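Local atomic coordinates of Trypsin/chymotrypsin inhibitor (Alocasia macrorrhizos, PDB entry 5YCZ), a protein that inhibits the serine proteases trypsin and alpha-chymotrypsin, as a homodimeric Kunitz-type inhibitor of giant taro with activity against mosquito midgut proteases. Residues A[38-43]-A[99-104]. Residues are numbered along the deposited sequence; the frame is centred on the assembly and turned at random.
Sequences SCPLNV and VTTGGT
T101 holds its OG1 flanked by its own backbone N and C (chi1 42°), which aims the hydroxyl at L41 O, while T100, with OG1 turned opposite the backbone N (chi1 -167°), presents its own hydroxyl to N42. In this beta-trefoil of the Kunitz inhibitor family, T100, at the end of strand 98-100, thereby joins N42, at the start of strand 42-45, and T101, just past the one strand, bonds to L41, just before the other. The T101 OG1 bond to L41 O is 2.7 Å long and lands in the carbonyl plane, on a lone pair; P40, which follows a cis peptide bond, touches the same oxygen with its CB, 3.3 Å from T101 OG1. N42 swings its amide across to T100, and T100 OG1 donates to N42 OD1 at 2.8 Å, again in the carbonyl plane, with a C=O...O angle of 156°. Further along, V43 N donates a hydrogen bond to V99 O, 3.0 Å away. The isopropyl groups of V43 and V99 run alongside each other, V43 CG2 3.6 Å from V99 CG1, and carry the contact into the interior, where W90 and L166 also touch V43 and F92 touches V99. At the other end, C39, just before P40, is joined to C84 by a disulfide. Beside the valines, one water bridges the two carbonyls, hydrogen-bonded to V43 O at 2.6 Å and V99 O at 3.0 Å.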
ATOM      1  N   SER A  38       4.409  15.113 -11.815  1.00 32.38           N
ATOM      2  CA  SER A  38       5.590  15.160 -10.969  1.00 35.08           C
ATOM      3  C   SER A  38       5.653  13.877 -10.155  1.00 32.94           C
ATOM      4  O   SER A  38       4.623  13.391  -9.679  1.00 34.16           O
ATOM      5  CB  SER A  38       5.537  16.384 -10.045  1.00 34.81           C
ATOM      6  OG  SER A  38       6.833  16.793  -9.647  1.00 38.77           O
ATOM      7  N   CYS A  39       6.852  13.317 -10.004  1.00 25.61           N
ATOM      8  CA  CYS A  39       7.027  12.200  -9.086  1.00 29.81           C
ATOM      9  C   CYS A  39       8.286  12.440  -8.273  1.00 29.23           C
ATOM     10  O   CYS A  39       9.248  13.011  -8.791  1.00 34.98           O
ATOM     11  CB  CYS A  39       7.129  10.847  -9.812  1.00 28.27           C
ATOM     12  SG  CYS A  39       5.540  10.181 -10.472  1.00 39.21           S
ATOM     13  N   PRO A  40       8.311  12.022  -6.988  1.00 28.84           N
ATOM     14  CA  PRO A  40       7.256  11.271  -6.296  1.00 29.71           C
ATOM     15  C   PRO A  40       6.197  12.174  -5.678  1.00 24.61           C
ATOM     16  O   PRO A  40       6.405  13.380  -5.596  1.00 20.76           O
ATOM     17  CB  PRO A  40       8.019  10.512  -5.191  1.00 23.14           C
ATOM     18  CG  PRO A  40       9.403  11.083  -5.169  1.00 26.37           C
ATOM     19  CD  PRO A  40       9.439  12.281  -6.083  1.00 22.52           C
ATOM     20  N   LEU A  41       5.070  11.585  -5.284  1.00 22.10           N
ATOM     21  CA  LEU A  41       4.088  12.294  -4.484  1.00 22.60           C
ATOM     22  C   LEU A  41       4.647  12.550  -3.092  1.00 19.86           C
ATOM     23  O   LEU A  41       5.459  11.771  -2.577  1.00 19.09           O
ATOM     24  CB  LEU A  41       2.792  11.491  -4.385  1.00 17.58           C
ATOM     25  CG  LEU A  41       2.331  10.848  -5.694  1.00 20.03           C
ATOM     26  CD1 LEU A  41       1.007  10.175  -5.467  1.00 21.41           C
ATOM     27  CD2 LEU A  41       2.200  11.897  -6.783  1.00 23.69           C
ATOM     28  N   ASN A  42       4.222  13.665  -2.497  1.00 16.23           N
ATOM     29  CA  ASN A  42       4.490  13.991  -1.104  1.00 18.76           C
ATOM     30  C   ASN A  42       3.215  13.851  -0.279  1.00 17.60           C
ATOM     31  O   ASN A  42       2.099  13.917  -0.798  1.00 15.54           O
ATOM     32  CB  ASN A  42       5.030  15.421  -0.954  1.00 16.75           C
ATOM     33  CG  ASN A  42       6.246  15.664  -1.777  1.00 16.98           C
ATOM     34  OD1 ASN A  42       7.186  14.867  -1.772  1.00 22.38           O
ATOM     35  ND2 ASN A  42       6.247  16.761  -2.507  1.00 18.50           N
ATOM     36  N   VAL A  43       3.390  13.684   1.026  1.00 19.25           N
ATOM     37  CA  VAL A  43       2.253  13.679   1.937  1.00 18.01           C
ATOM     38  C   VAL A  43       1.767  15.109   2.131  1.00 17.57           C
ATOM     39  O   VAL A  43       2.555  16.015   2.423  1.00 17.80           O
ATOM     40  CB  VAL A  43       2.636  13.014   3.264  1.00 19.11           C
ATOM     41  CG1 VAL A  43       1.419  12.882   4.192  1.00 18.71           C
ATOM     42  CG2 VAL A  43       3.162  11.631   2.949  1.00 18.60           C
ATOM     43  N   VAL A  99       7.607  15.247   4.290  1.00 18.82           N
ATOM     44  CA  VAL A  99       7.421  13.800   4.162  1.00 22.76           C
ATOM     45  C   VAL A  99       7.086  13.441   2.719  1.00 17.64           C
ATOM     46  O   VAL A  99       6.167  14.014   2.120  1.00 18.97           O
ATOM     47  CB  VAL A  99       6.334  13.288   5.121  1.00 19.26           C
ATOM     48  CG1 VAL A  99       6.199  11.786   4.967  1.00 19.27           C
ATOM     49  CG2 VAL A  99       6.684  13.668   6.556  1.00 14.18           C
ATOM     50  N   THR A 100       7.838  12.495   2.156  1.00 18.43           N
ATOM     51  CA  THR A 100       7.638  12.086   0.773  1.00 18.31           C
ATOM     52  C   THR A 100       7.449  10.580   0.755  1.00 18.10           C
ATOM     53  O   THR A 100       7.287   9.964   1.813  1.00 18.53           O
ATOM     54  CB  THR A 100       8.801  12.516  -0.122  1.00 17.30           C
ATOM     55  OG1 THR A 100       8.432  12.358  -1.499  1.00 17.78           O
ATOM     56  CG2 THR A 100      10.020  11.678   0.158  1.00 17.43           C
ATOM     57  N   THR A 101       7.461   9.978  -0.415  1.00 20.61           N
ATOM     58  CA  THR A 101       7.136   8.569  -0.519  1.00 20.08           C
ATOM     59  C   THR A 101       8.396   7.784  -0.837  1.00 19.57           C
ATOM     60  O   THR A 101       9.511   8.314  -0.772  1.00 20.27           O
ATOM     61  CB  THR A 101       6.029   8.372  -1.558  1.00 22.14           C
ATOM     62  OG1 THR A 101       6.288   9.208  -2.693  1.00 25.22           O
ATOM     63  CG2 THR A 101       4.684   8.780  -0.959  1.00 21.85           C
ATOM     64  N   GLY A 102       8.218   6.515  -1.197  1.00 24.45           N
ATOM     65  CA  GLY A 102       9.364   5.670  -1.463  1.00 19.92           C
ATOM     66  C   GLY A 102      10.085   5.268  -0.198  1.00 20.67           C
ATOM     67  O   GLY A 102      11.318   5.344  -0.131  1.00 21.15           O
ATOM     68  N   GLY A 103       9.362   4.877   0.796  1.00 21.06           N
ATOM     69  CA  GLY A 103       9.990   4.476   2.022  1.00 25.40           C
ATOM     70  C   GLY A 103      10.138   2.981   2.113  1.00 24.93           C
ATOM     71  O   GLY A 103       9.493   2.227   1.378  1.00 23.56           O
ATOM     72  N   THR A 104      10.976   2.557   3.058  1.00 25.56           N
ATOM     73  CA  THR A 104      11.363   1.160   3.179  1.00 26.67           C
ATOM     74  C   THR A 104      11.368   0.727   4.638  1.00 27.88           C
ATOM     75  O   THR A 104      11.590   1.533   5.544  1.00 28.85           O
ATOM     76  CB  THR A 104      12.728   0.948   2.603  1.00 22.17           C
ATOM     77  OG1 THR A 104      13.581   1.983   3.123  1.00 29.95           O
ATOM     78  CG2 THR A 104      12.674   1.039   1.090  1.00 18.99           C
TER
HETATM   79  O   HOH W   1       4.930  16.460   3.403  1.00 16.24           O